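Local coordinates for protein translation elongation factor 1A (Methanosarcina mazei, PDB 3WND) that binds cysteinyl-tRNA(Cys) when loaded with GTP and, like SelB and EF-Tu, probably serves as an elongation factor in translation, at residues N54-E58 with G59-V63; S76-T79 with A80-S84; V139-G143 with T144-D148; N162-E165 with G166-E169; K171-I174 with N175-E179. All coordinates share one frame; numbering follows the deposited sequence. Where two conformers were deposited one is given.

Contact 1 of 5, residues N54-E58 with G59-V63; sequences NNDKE and GRNMV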
loop_
_atom_site.group_PDB
_atom_site.type_symbol
_atom_site.label_atom_id
_atom_site.label_comp_id
_atom_site.label_asym_id
_atom_site.label_seq_id
_atom_site.Cartn_x
_atom_site.Cartn_y
_atom_site.Cartn_z
ATOM N N ASN A 54 -11.210 3.409 -10.499
ATOM C CA ASN A 54 -10.351 3.752 -11.630
ATOM C C ASN A 54 -10.723 4.997 -12.329
ATOM O O ASN A 54 -11.926 5.329 -12.556
ATOM C CB ASN A 54 -10.364 2.594 -12.635
ATOM C CG ASN A 54 -9.995 1.284 -11.976
ATOM O OD1 ASN A 54 -8.866 1.138 -11.465
ATOM N ND2 ASN A 54 -10.908 0.321 -11.981
ATOM N N ASN A 55 -9.696 5.748 -12.692
ATOM C CA ASN A 55 -9.940 6.906 -13.465
ATOM C C ASN A 55 -8.852 7.112 -14.486
ATOM O O ASN A 55 -7.782 7.627 -14.153
ATOM C CB ASN A 55 -10.127 8.131 -12.617
ATOM C CG ASN A 55 -10.793 9.249 -13.405
ATOM O OD1 ASN A 55 -10.466 9.472 -14.571
ATOM N ND2 ASN A 55 -11.739 9.935 -12.790
ATOM N N ASP A 56 -9.105 6.686 -15.722
ATOM C CA ASP A 56 -8.123 6.892 -16.792
ATOM C C ASP A 56 -8.693 7.928 -17.812
ATOM O O ASP A 56 -8.230 8.057 -18.952
ATOM C CB ASP A 56 -7.749 5.547 -17.455
ATOM C CG ASP A 56 -8.847 5.018 -18.329
ATOM O OD1 ASP A 56 -10.005 5.546 -18.227
ATOM O OD2 ASP A 56 -8.566 4.100 -19.136
ATOM N N LYS A 57 -9.706 8.665 -17.373
ATOM C CA LYS A 57 -10.391 9.670 -18.144
ATOM C C LYS A 57 -9.686 11.019 -18.077
ATOM O O LYS A 57 -10.068 11.854 -18.809
ATOM C CB LYS A 57 -11.849 9.832 -17.647
ATOM C CG LYS A 57 -12.723 8.592 -17.714
ATOM C CD LYS A 57 -14.162 8.975 -17.361
ATOM C CE LYS A 57 -14.439 9.332 -15.883
ATOM N NZ LYS A 57 -15.901 9.674 -15.582
ATOM N N GLU A 58 -8.685 11.253 -17.166
ATOM C CA GLU A 58 -8.237 12.603 -16.884
ATOM C C GLU A 58 -6.739 12.879 -17.128
ATOM O O GLU A 58 -6.201 13.987 -16.697
ATOM C CB GLU A 58 -8.715 13.089 -15.513
ATOM C CG GLU A 58 -10.229 12.885 -15.420
ATOM C CD GLU A 58 -10.848 13.367 -14.126
ATOM O OE1 GLU A 58 -10.383 14.391 -13.552
ATOM O OE2 GLU A 58 -11.885 12.781 -13.752
ATOM N N GLY A 59 -6.078 11.979 -17.893
ATOM C CA GLY A 59 -4.625 12.213 -18.228
ATOM C C GLY A 59 -3.763 11.054 -17.743
ATOM O O GLY A 59 -2.904 10.498 -18.501
ATOM N N ARG A 60 -3.915 10.712 -16.462
ATOM C CA ARG A 60 -3.130 9.551 -15.884
ATOM C C ARG A 60 -4.020 8.445 -15.707
ATOM O O ARG A 60 -5.216 8.640 -15.418
ATOM C CB ARG A 60 -2.525 9.929 -14.524
ATOM C CG ARG A 60 -1.470 10.974 -14.596
ATOM C CD ARG A 60 -0.717 11.138 -13.253
ATOM N NE ARG A 60 0.620 11.616 -13.646
ATOM C CZ ARG A 60 0.894 12.872 -14.022
ATOM N NH1 ARG A 60 -0.041 13.832 -13.928
ATOM N NH2 ARG A 60 2.140 13.179 -14.402
ATOM N N ASN A 61 -3.487 7.247 -15.846
ATOM C CA ASN A 61 -4.177 6.063 -15.450
ATOM C C ASN A 61 -4.100 6.111 -13.943
ATOM O O ASN A 61 -3.071 5.867 -13.345
ATOM C CB ASN A 61 -3.449 4.883 -16.044
ATOM C CG ASN A 61 -3.653 4.770 -17.543
ATOM O OD1 ASN A 61 -4.565 5.387 -18.076
ATOM N ND2 ASN A 61 -2.826 3.920 -18.225
ATOM N N MET A 62 -5.165 6.589 -13.313
ATOM C CA MET A 62 -5.180 6.741 -11.824
ATOM C C MET A 62 -6.002 5.614 -11.274
ATOM O O MET A 62 -7.089 5.246 -11.843
ATOM C CB MET A 62 -5.795 8.061 -11.404
ATOM C CG MET A 62 -5.009 9.220 -11.841
ATOM S SD MET A 62 -5.128 10.440 -10.537
ATOM C CE MET A 62 -3.795 11.525 -11.088
ATOM N N VAL A 63 -5.511 5.004 -10.209
ATOM C CA VAL A 63 -6.289 4.049 -9.464
ATOM C C VAL A 63 -6.288 4.550 -8.022
ATOM O O VAL A 63 -5.202 4.813 -7.444
ATOM C CB VAL A 63 -5.719 2.631 -9.546
ATOM C CG1 VAL A 63 -6.529 1.643 -8.690
ATOM C CG2 VAL A 63 -5.632 2.239 -11.041
#
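With CG set opposite the carbonyl carbon (chi1 -54°), N54 swings its amide toward V63, whose CG1 lies anti to the backbone N (chi1 177°) and leaves CG2 on the near side. N54 OD1 meets V63 CG2 at 3.4 Å, and the two side chains run side by side on one face of the sheet. A beta-branched valine suits the extended backbone and gives the amide an apolar flank. N55 and M62 use the other face, where N55 CB and M62 CB are 4.5 Å apart. Their backbones make the hydrogen-bonded pair of an antiparallel ladder: N55 N reaches M62 O at 2.8 Å, almost straight at 173°, while M62 N gives to N55 O at 2.9 Å. This pair and the neighbouring non-hydrogen-bonded pair N54 with V63 form the end of the beta hairpin made by strands 51-55 and 61-66. N55 also shapes the loop that follows. Its OD1 accepts from K57 N at 3.0 Å, an Asx turn, and its ND2 gives to E58 OE2 at 3.0 Å as well as to L41 O; asparagine fits because one amide both accepts and donates. Across the loop mouth, N61 OD1 lies 3.2 Å from D56 CB. G59 takes a backbone shape in which any CB would collide with E58 O. Beyond it, R60 pairs with E182 and bonds to N175, and M62 packs on I174, both reaching helix 167-187.

Contact 2 of 5, residues S76-T79 with A80-S84; sequences SLIT and ALNIS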
loop_
_atom_site.group_PDB
_atom_site.type_symbol
_atom_site.label_atom_id
_atom_site.label_comp_id
_atom_site.label_asym_id
_atom_site.label_seq_id
_atom_site.Cartn_x
_atom_site.Cartn_y
_atom_site.Cartn_z
ATOM N N SER A 76 -6.438 -4.609 5.138
ATOM C CA SER A 76 -7.034 -3.710 4.150
ATOM C C SER A 76 -6.123 -2.491 3.975
ATOM O O SER A 76 -5.804 -2.080 2.832
ATOM C CB SER A 76 -8.439 -3.310 4.629
ATOM O OG SER A 76 -9.045 -2.296 3.714
ATOM N N LEU A 77 -5.720 -1.900 5.096
ATOM C CA LEU A 77 -4.860 -0.719 5.025
ATOM C C LEU A 77 -3.496 -1.022 4.388
ATOM O O LEU A 77 -3.001 -0.284 3.545
ATOM C CB LEU A 77 -4.634 -0.178 6.447
ATOM C CG LEU A 77 -3.696 1.046 6.594
ATOM C CD1 LEU A 77 -4.310 2.281 6.005
ATOM C CD2 LEU A 77 -3.397 1.218 8.089
ATOM N N ILE A 78 -2.862 -2.094 4.859
ATOM C CA ILE A 78 -1.488 -2.356 4.432
ATOM C C ILE A 78 -1.484 -2.780 2.977
ATOM O O ILE A 78 -0.575 -2.453 2.250
ATOM C CB ILE A 78 -0.765 -3.324 5.369
ATOM C CG1 ILE A 78 -0.750 -2.774 6.827
ATOM C CG2 ILE A 78 0.628 -3.647 4.746
ATOM C CD1 ILE A 78 -0.144 -1.362 6.908
ATOM N N THR A 79 -2.495 -3.538 2.526
ATOM C CA THR A 79 -2.586 -3.848 1.065
ATOM C C THR A 79 -2.728 -2.570 0.257
ATOM O O THR A 79 -2.009 -2.422 -0.736
ATOM C CB THR A 79 -3.786 -4.802 0.805
ATOM O OG1 THR A 79 -3.627 -6.027 1.545
ATOM C CG2 THR A 79 -3.936 -5.095 -0.696
ATOM N N ALA A 80 -3.650 -1.654 0.651
ATOM C CA ALA A 80 -3.822 -0.432 -0.101
ATOM C C ALA A 80 -2.511 0.334 -0.160
ATOM O O ALA A 80 -2.142 0.838 -1.199
ATOM C CB ALA A 80 -4.843 0.438 0.613
ATOM N N LEU A 81 -1.834 0.379 0.986
ATOM C CA LEU A 81 -0.563 1.100 1.007
ATOM C C LEU A 81 0.529 0.466 0.148
ATOM O O LEU A 81 1.259 1.174 -0.508
ATOM C CB LEU A 81 -0.038 1.368 2.417
ATOM C CG LEU A 81 -0.928 2.386 3.208
ATOM C CD1 LEU A 81 -0.521 2.564 4.641
ATOM C CD2 LEU A 81 -1.032 3.803 2.495
ATOM N N ASN A 82 0.713 -0.845 0.246
ATOM C CA ASN A 82 1.797 -1.475 -0.488
ATOM C C ASN A 82 1.531 -1.687 -1.964
ATOM O O ASN A 82 2.432 -2.173 -2.651
ATOM C CB ASN A 82 2.163 -2.850 0.212
ATOM C CG ASN A 82 3.154 -2.650 1.456
ATOM O OD1 ASN A 82 3.773 -1.565 1.597
ATOM N ND2 ASN A 82 3.361 -3.723 2.294
ATOM N N ILE A 83 0.339 -1.311 -2.459
ATOM C CA ILE A 83 0.119 -1.238 -3.935
ATOM C C ILE A 83 0.090 0.164 -4.458
ATOM O O ILE A 83 0.001 0.370 -5.642
ATOM C CB ILE A 83 -1.176 -2.035 -4.356
ATOM C CG1 ILE A 83 -2.424 -1.319 -3.976
ATOM C CG2 ILE A 83 -1.071 -3.503 -3.936
ATOM C CD1 ILE A 83 -3.683 -2.182 -4.345
ATOM N N SER A 84 0.165 1.133 -3.535
ATOM C CA SER A 84 0.067 2.515 -3.924
ATOM C C SER A 84 1.371 3.260 -3.791
ATOM O O SER A 84 2.294 2.843 -3.044
ATOM C CB SER A 84 -1.027 3.195 -3.080
ATOM O OG SER A 84 -2.274 2.562 -3.306
#
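L81 lays its side chain back along the helix toward L77, one turn earlier. Its CB lies 3.6 Å from L77 O, the carbonyl that also accepts from L81 N at 2.9 Å, and its CG comes still nearer, 3.4 Å from L77 O. With CG anti to the carbonyl carbon (chi1 -68°), the chain passes this oxygen and carries CD1 to the L77 side chain, where L81 CD1 meets L77 CG at 4.0 Å. The two leucines point the same way, one ridge of branched carbon that packs on strand 21-28 through I27 and A25. A80, small enough for a close approach to the sheet, touches V65 of strand 61-66. On another side of the helix, I78 CG2 flanks N82 ND2 at 3.7 Å, while that amide gives its hydrogen bond to G307 O in a different part of the chain. Further along, the bond from I83 N to T79 O is weak, and S84 OG turns back to A80 O at 2.7 Å, a hydroxyl short enough to reach the carbonyl four residues earlier. Helix 74-83 is the connection of a beta-alpha-beta crossover between strands 61-66 and 86-91, and its position in the G domain is consistent with the switch II helix of EF-Tu relatives.

Contact 3 of 5, residues V139-G143 with T144-D148; sequences VITSG and TVLQD
T144 grips the carbonyl of T141 twice: its OG1 donates to T141 O at 2.7 Å and its backbone N to T141 O at 3.0 Å, both from the same face of the carbonyl plane. The hydroxyl can do so because chi1 (76°) sets OG1 between the backbone N and the carbonyl carbon. T144 OG1 also accepts from L146 N at 3.0 Å, an ST turn. An alanine here would lose this two-way hydroxyl, and T141 O would probably keep a single backbone donor while L146 N was left without its mate. After V145, whose N bonds to D108, L146 brings CB to within 3.8 Å of T141 CG2, the side chains crossing at about a right angle; its apolar end packs on I104 and L107 of helix 98-109. Q147 then lays its CB 3.3 Å from T141 O and extends OE1 to G143 N in a weak bond. A water accepts from G143 N and gives a weak bond to Q147 OE1, and a second links T141 OG1, which bonds to L137 O, with Q147 O. G143 has the positive phi natural for glycine at the third place of a type II turn. D148 OD2 takes Q147 NE2 at 3.2 Å, in the amide plane, which orients OE1. Two successive beta turns thus leave helix 127-140, and T141 O, taking two direct donors from T144, probably holds the first turn stiff.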
loop_
_atom_site.group_PDB
_atom_site.type_symbol
_atom_site.label_atom_id
_atom_site.label_comp_id
_atom_site.label_asym_id
_atom_site.label_seq_id
_atom_site.Cartn_x
_atom_site.Cartn_y
_atom_site.Cartn_z
ATOM N N VAL A 139 2.008 19.796 14.297
ATOM C CA VAL A 139 2.676 19.242 15.480
ATOM C C VAL A 139 2.824 17.721 15.592
ATOM O O VAL A 139 3.910 17.135 15.938
ATOM C CB VAL A 139 2.002 19.831 16.811
ATOM C CG1 VAL A 139 2.116 18.903 18.040
ATOM C CG2 VAL A 139 2.456 21.249 17.078
ATOM N N ILE A 140 1.743 17.060 15.374
ATOM C CA ILE A 140 1.623 15.640 15.564
ATOM C C ILE A 140 2.538 14.997 14.522
ATOM O O ILE A 140 3.014 13.854 14.741
ATOM C CB ILE A 140 0.137 15.304 15.266
ATOM C CG1 ILE A 140 -0.717 15.901 16.442
ATOM C CG2 ILE A 140 -0.037 13.797 15.103
ATOM C CD1 ILE A 140 -1.405 17.196 16.090
ATOM N N THR A 141 2.673 15.660 13.353
ATOM C CA THR A 141 3.383 15.004 12.240
ATOM C C THR A 141 4.863 15.451 12.188
ATOM O O THR A 141 5.652 14.972 11.351
ATOM C CB THR A 141 2.738 15.248 10.854
ATOM O OG1 THR A 141 2.830 16.673 10.542
ATOM C CG2 THR A 141 1.295 14.697 10.827
ATOM N N SER A 142 5.242 16.379 13.048
ATOM C CA SER A 142 6.634 16.788 13.093
ATOM C C SER A 142 7.580 15.627 13.414
ATOM O O SER A 142 7.288 14.765 14.251
ATOM C CB SER A 142 6.765 17.987 14.064
ATOM O OG SER A 142 8.084 18.267 14.412
ATOM N N GLY A 143 8.633 15.513 12.597
ATOM C CA GLY A 143 9.647 14.450 12.757
ATOM C C GLY A 143 9.080 13.101 12.334
ATOM O O GLY A 143 9.555 12.023 12.790
ATOM N N THR A 144 8.074 13.138 11.452
ATOM C CA THR A 144 7.543 11.880 10.853
ATOM C C THR A 144 7.583 12.085 9.336
ATOM O O THR A 144 7.789 13.197 8.824
ATOM C CB THR A 144 6.042 11.576 11.210
ATOM O OG1 THR A 144 5.216 12.439 10.417
ATOM C CG2 THR A 144 5.791 11.798 12.677
ATOM N N VAL A 145 7.337 11.006 8.599
ATOM C CA VAL A 145 7.270 11.155 7.134
ATOM C C VAL A 145 6.149 12.059 6.587
ATOM O O VAL A 145 6.228 12.476 5.449
ATOM C CB VAL A 145 7.167 9.770 6.383
ATOM C CG1 VAL A 145 8.365 8.878 6.748
ATOM C CG2 VAL A 145 5.810 9.086 6.632
ATOM N N LEU A 146 5.175 12.380 7.436
ATOM C CA LEU A 146 4.057 13.274 7.069
ATOM C C LEU A 146 4.391 14.763 7.247
ATOM O O LEU A 146 3.569 15.603 6.931
ATOM C CB LEU A 146 2.738 12.933 7.804
ATOM C CG LEU A 146 2.161 11.537 7.596
ATOM C CD1 LEU A 146 2.827 10.460 8.534
ATOM C CD2 LEU A 146 0.596 11.522 7.845
ATOM N N GLN A 147 5.548 15.069 7.843
ATOM C CA GLN A 147 5.836 16.444 8.274
ATOM C C GLN A 147 5.598 17.513 7.199
ATOM O O GLN A 147 5.096 18.569 7.536
ATOM C CB GLN A 147 7.237 16.492 8.869
ATOM C CG GLN A 147 8.333 16.324 7.832
ATOM C CD GLN A 147 9.720 16.568 8.483
ATOM O OE1 GLN A 147 10.009 16.063 9.603
ATOM N NE2 GLN A 147 10.553 17.292 7.788
ATOM N N ASP A 148 5.887 17.225 5.927
ATOM C CA ASP A 148 5.772 18.282 4.911
ATOM C C ASP A 148 4.619 17.924 3.918
ATOM O O ASP A 148 4.475 18.566 2.838
ATOM C CB ASP A 148 7.070 18.431 4.173
ATOM C CG ASP A 148 8.139 19.011 5.059
ATOM O OD1 ASP A 148 7.829 20.015 5.764
ATOM O OD2 ASP A 148 9.257 18.429 5.109
HETATM O O HOH W 1 5.088 18.982 10.618
HETATM O O HOH W 2 9.001 17.986 11.432
#

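Contact 4 of 5, residues N162-E165 with G166-E169; sequences NPFE and GVDE
V167 N bonds to F164 O at 3.2 Å and 166°, meeting the carbonyl from above its plane, just as the chain leaves a type II turn (N162 to E165) and enters the helix. The same oxygen takes a second donor: a water 2.7 Å from F164 O, which in turn accepts from D168 N at 2.9 Å. G166, at the N-cap position, has no side chain to meet the helix's first amides, and F164 O, directly and through water, serves two of them. Glycine suits G166 because its phi is positive and a CB there would collide with E165 O. This is the start of helix 167-187, the last of the G domain, reached by the loop after strand 150-153; in G proteins generally that loop lies by the guanine base. Accordingly F164 packs against T156, a residue of the GDP-binding site, which holds no GDP here, and on N40 and K158. F164 holds CG opposite the carbonyl carbon (chi1 -83°), bringing the ring alongside V167, and F164 CD2 touches V167 CG2 at 3.7 Å. With CG1 anti to its backbone N (chi1 174°), V167 has CG2 left beside that N, near the ring and F164 O; its CB sits 3.5 Å from F164 O, a compact branched residue filling the crook between ring and carbonyl. E165 extends its carboxylate the other way, where OE2 bonds to S122 OG, near the GDP-binding residue D123.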
loop_
_atom_site.group_PDB
_atom_site.type_symbol
_atom_site.label_atom_id
_atom_site.label_comp_id
_atom_site.label_asym_id
_atom_site.label_seq_id
_atom_site.Cartn_x
_atom_site.Cartn_y
_atom_site.Cartn_z
ATOM N N ASN A 162 -20.281 25.575 -0.208
ATOM C CA ASN A 162 -19.100 25.579 -1.082
ATOM C C ASN A 162 -18.889 24.168 -1.597
ATOM O O ASN A 162 -18.080 23.387 -1.035
ATOM C CB ASN A 162 -17.928 26.025 -0.235
ATOM C CG ASN A 162 -17.996 27.540 0.093
ATOM O OD1 ASN A 162 -18.406 28.359 -0.770
ATOM N ND2 ASN A 162 -17.663 27.909 1.345
ATOM N N PRO A 163 -19.644 23.792 -2.634
ATOM C CA PRO A 163 -19.695 22.346 -2.946
ATOM C C PRO A 163 -18.431 21.926 -3.619
ATOM O O PRO A 163 -17.937 22.584 -4.514
ATOM C CB PRO A 163 -20.889 22.235 -3.958
ATOM C CG PRO A 163 -20.907 23.620 -4.595
ATOM C CD PRO A 163 -20.566 24.543 -3.476
ATOM N N PHE A 164 -17.909 20.783 -3.150
ATOM C CA PHE A 164 -16.661 20.249 -3.703
ATOM C C PHE A 164 -15.490 21.219 -3.627
ATOM O O PHE A 164 -14.476 21.032 -4.309
ATOM C CB PHE A 164 -16.905 19.746 -5.175
ATOM C CG PHE A 164 -17.482 18.374 -5.179
ATOM C CD1 PHE A 164 -18.849 18.181 -4.871
ATOM C CD2 PHE A 164 -16.680 17.225 -5.541
ATOM C CE1 PHE A 164 -19.405 16.868 -4.785
ATOM C CE2 PHE A 164 -17.270 15.952 -5.554
ATOM C CZ PHE A 164 -18.613 15.762 -5.232
ATOM N N GLU A 165 -15.530 22.150 -2.627
ATOM C CA GLU A 165 -14.365 22.960 -2.442
ATOM C C GLU A 165 -13.211 22.021 -2.083
ATOM O O GLU A 165 -13.364 20.914 -1.487
ATOM C CB GLU A 165 -14.583 24.089 -1.438
ATOM C CG GLU A 165 -14.741 23.590 -0.069
ATOM C CD GLU A 165 -14.635 24.696 0.992
ATOM O OE1 GLU A 165 -14.498 25.927 0.731
ATOM O OE2 GLU A 165 -14.744 24.270 2.133
ATOM N N GLY A 166 -12.069 22.450 -2.523
ATOM C CA GLY A 166 -10.783 21.760 -2.316
ATOM C C GLY A 166 -10.530 20.494 -3.138
ATOM O O GLY A 166 -9.371 20.032 -3.182
ATOM N N VAL A 167 -11.535 19.959 -3.847
ATOM C CA VAL A 167 -11.324 18.719 -4.585
ATOM C C VAL A 167 -10.412 19.023 -5.783
ATOM O O VAL A 167 -9.482 18.291 -6.062
ATOM C CB VAL A 167 -12.633 18.103 -5.015
ATOM C CG1 VAL A 167 -12.389 16.887 -5.920
ATOM C CG2 VAL A 167 -13.413 17.621 -3.765
ATOM N N ASP A 168 -10.676 20.126 -6.505
ATOM C CA ASP A 168 -9.758 20.491 -7.601
ATOM C C ASP A 168 -8.312 20.617 -7.098
ATOM O O ASP A 168 -7.377 20.117 -7.747
ATOM C CB ASP A 168 -10.186 21.830 -8.255
ATOM C CG ASP A 168 -11.416 21.688 -9.064
ATOM O OD1 ASP A 168 -11.811 20.536 -9.384
ATOM O OD2 ASP A 168 -11.954 22.741 -9.391
ATOM N N GLU A 169 -8.113 21.316 -5.972
ATOM C CA GLU A 169 -6.757 21.493 -5.345
ATOM C C GLU A 169 -6.165 20.088 -4.972
ATOM O O GLU A 169 -4.984 19.816 -5.234
ATOM C CB GLU A 169 -6.859 22.402 -4.100
ATOM C CG GLU A 169 -5.465 22.644 -3.531
ATOM C CD GLU A 169 -5.436 23.514 -2.273
ATOM O OE1 GLU A 169 -6.478 24.141 -1.971
ATOM O OE2 GLU A 169 -4.377 23.574 -1.615
HETATM O O HOH W 3 -12.738 22.085 -6.160
#

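Contact 5 of 5, residues K171-I174 with N175-E179; sequences KARI and NEVAE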
loop_
_atom_site.group_PDB
_atom_site.type_symbol
_atom_site.label_atom_id
_atom_site.label_comp_id
_atom_site.label_asym_id
_atom_site.label_seq_id
_atom_site.Cartn_x
_atom_site.Cartn_y
_atom_site.Cartn_z
ATOM N N LYS A 171 -6.814 17.282 -6.438
ATOM C CA LYS A 171 -6.457 16.573 -7.632
ATOM C C LYS A 171 -5.180 17.153 -8.220
ATOM O O LYS A 171 -4.350 16.407 -8.795
ATOM C CB LYS A 171 -7.576 16.678 -8.664
ATOM C CG LYS A 171 -8.792 15.774 -8.326
ATOM C CD LYS A 171 -9.846 16.059 -9.414
ATOM C CE LYS A 171 -11.092 15.352 -9.199
ATOM N NZ LYS A 171 -11.867 15.503 -10.491
ATOM N N ALA A 172 -5.031 18.481 -8.149
ATOM C CA ALA A 172 -3.854 19.108 -8.695
ATOM C C ALA A 172 -2.626 18.709 -7.920
ATOM O O ALA A 172 -1.591 18.410 -8.524
ATOM C CB ALA A 172 -4.051 20.642 -8.603
ATOM N N ARG A 173 -2.746 18.647 -6.568
ATOM C CA ARG A 173 -1.595 18.143 -5.773
ATOM C C ARG A 173 -1.285 16.644 -6.070
ATOM O O ARG A 173 -0.133 16.238 -6.106
ATOM C CB ARG A 173 -1.899 18.377 -4.264
ATOM C CG ARG A 173 -0.781 17.886 -3.367
ATOM C CD ARG A 173 0.543 18.508 -3.771
ATOM N NE ARG A 173 1.629 18.083 -2.913
ATOM C CZ ARG A 173 2.896 18.345 -3.230
ATOM N NH1 ARG A 173 3.138 19.011 -4.377
ATOM N NH2 ARG A 173 3.895 17.937 -2.435
ATOM N N ILE A 174 -2.298 15.824 -6.200
ATOM C CA ILE A 174 -2.071 14.344 -6.558
ATOM C C ILE A 174 -1.303 14.324 -7.891
ATOM O O ILE A 174 -0.348 13.605 -8.025
ATOM C CB ILE A 174 -3.394 13.619 -6.746
ATOM C CG1 ILE A 174 -4.015 13.473 -5.318
ATOM C CG2 ILE A 174 -3.221 12.224 -7.386
ATOM C CD1 ILE A 174 -5.428 12.950 -5.378
ATOM N N ASN A 175 -1.709 15.137 -8.872
ATOM C CA ASN A 175 -0.958 15.090 -10.150
ATOM C C ASN A 175 0.495 15.599 -10.009
ATOM O O ASN A 175 1.374 15.058 -10.684
ATOM C CB ASN A 175 -1.708 15.915 -11.229
ATOM C CG ASN A 175 -2.821 15.047 -11.898
ATOM O OD1 ASN A 175 -2.533 14.119 -12.716
ATOM N ND2 ASN A 175 -4.071 15.335 -11.593
ATOM N N GLU A 176 0.734 16.663 -9.219
ATOM C CA GLU A 176 2.100 17.122 -8.963
ATOM C C GLU A 176 2.942 15.994 -8.340
ATOM O O GLU A 176 4.092 15.749 -8.796
ATOM C CB GLU A 176 2.165 18.373 -8.058
ATOM C CG GLU A 176 1.666 19.609 -8.713
ATOM C CD GLU A 176 1.574 20.755 -7.677
ATOM O OE1 GLU A 176 1.837 20.507 -6.435
ATOM O OE2 GLU A 176 1.220 21.884 -8.103
ATOM N N VAL A 177 2.423 15.339 -7.313
ATOM C CA VAL A 177 3.165 14.266 -6.637
ATOM C C VAL A 177 3.335 13.129 -7.628
ATOM O O VAL A 177 4.422 12.468 -7.702
ATOM C CB VAL A 177 2.450 13.796 -5.315
ATOM C CG1 VAL A 177 3.214 12.683 -4.679
ATOM C CG2 VAL A 177 2.358 14.917 -4.245
ATOM N N ALA A 178 2.274 12.845 -8.401
ATOM C CA ALA A 178 2.393 11.770 -9.371
ATOM C C ALA A 178 3.563 11.979 -10.342
ATOM O O ALA A 178 4.190 10.991 -10.767
ATOM C CB ALA A 178 1.116 11.551 -10.125
ATOM N N GLU A 179 3.890 13.231 -10.664
ATOM C CA GLU A 179 4.902 13.488 -11.707
ATOM C C GLU A 179 6.243 13.083 -11.101
ATOM O O GLU A 179 7.090 12.512 -11.775
ATOM C CB GLU A 179 4.857 14.991 -12.113
ATOM C CG GLU A 179 5.813 15.438 -13.235
ATOM C CD GLU A 179 5.235 16.688 -13.935
ATOM O OE1 GLU A 179 4.868 17.612 -13.208
ATOM O OE2 GLU A 179 5.148 16.753 -15.173
#
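Helix 167-187, the long closing helix of the G domain, has over these two turns one face packed on the sheet and another held by charge. R173 and E176 form the charged side, an i to i+3 pair in which R173 NH1 forms a salt bridge with E176 OE1 at 2.9 Å. The bond lies in the guanidinium plane and runs nearly along the carboxylate C-O axis, while the two flat groups stand 86° apart. R173 sets CG anti to the backbone N (chi1 180°) and then bends at chi2 (55°), carrying the group forward along the helix over V177, whose CG2 covers one face and lies 3.5 Å from R173 NE. An alanine in place of R173 would remove the cation and probably leave E176 without its partner and V177 CG2 without its cover. V177 and I174 are aliphatic; I174 packs on V24, F64 and I116 of the sheet. A178, small, packs close against A22 of strand 21-28. N175, whose OD1 belongs to the bond with R60, uses its amide nitrogen on its own helix: N175 ND2 at 3.0 Å and N175 N at 2.9 Å reach K171 O from opposite faces of that carbonyl.

From the N terminus, contact 1 closes the hairpin loop between strands 51-55 and 61-66. The second strand leads on to helix 74-83, where contact 2 bonds one turn to the next close to the centre of the chain. Contact 3 then folds the exit of helix 127-140 toward strand 150-153, one of the two outermost strands. After that strand, contact 4 closes the turn that starts helix 167-187, and contact 5 follows on the same helix after a single intervening residue. All five are local and lie in series, so none nests in or crosses another. In space, contacts 1 and 5 touch, the hairpin gripping the helix; contacts 2 and 3 stay apart, nearest atoms about 9 Å.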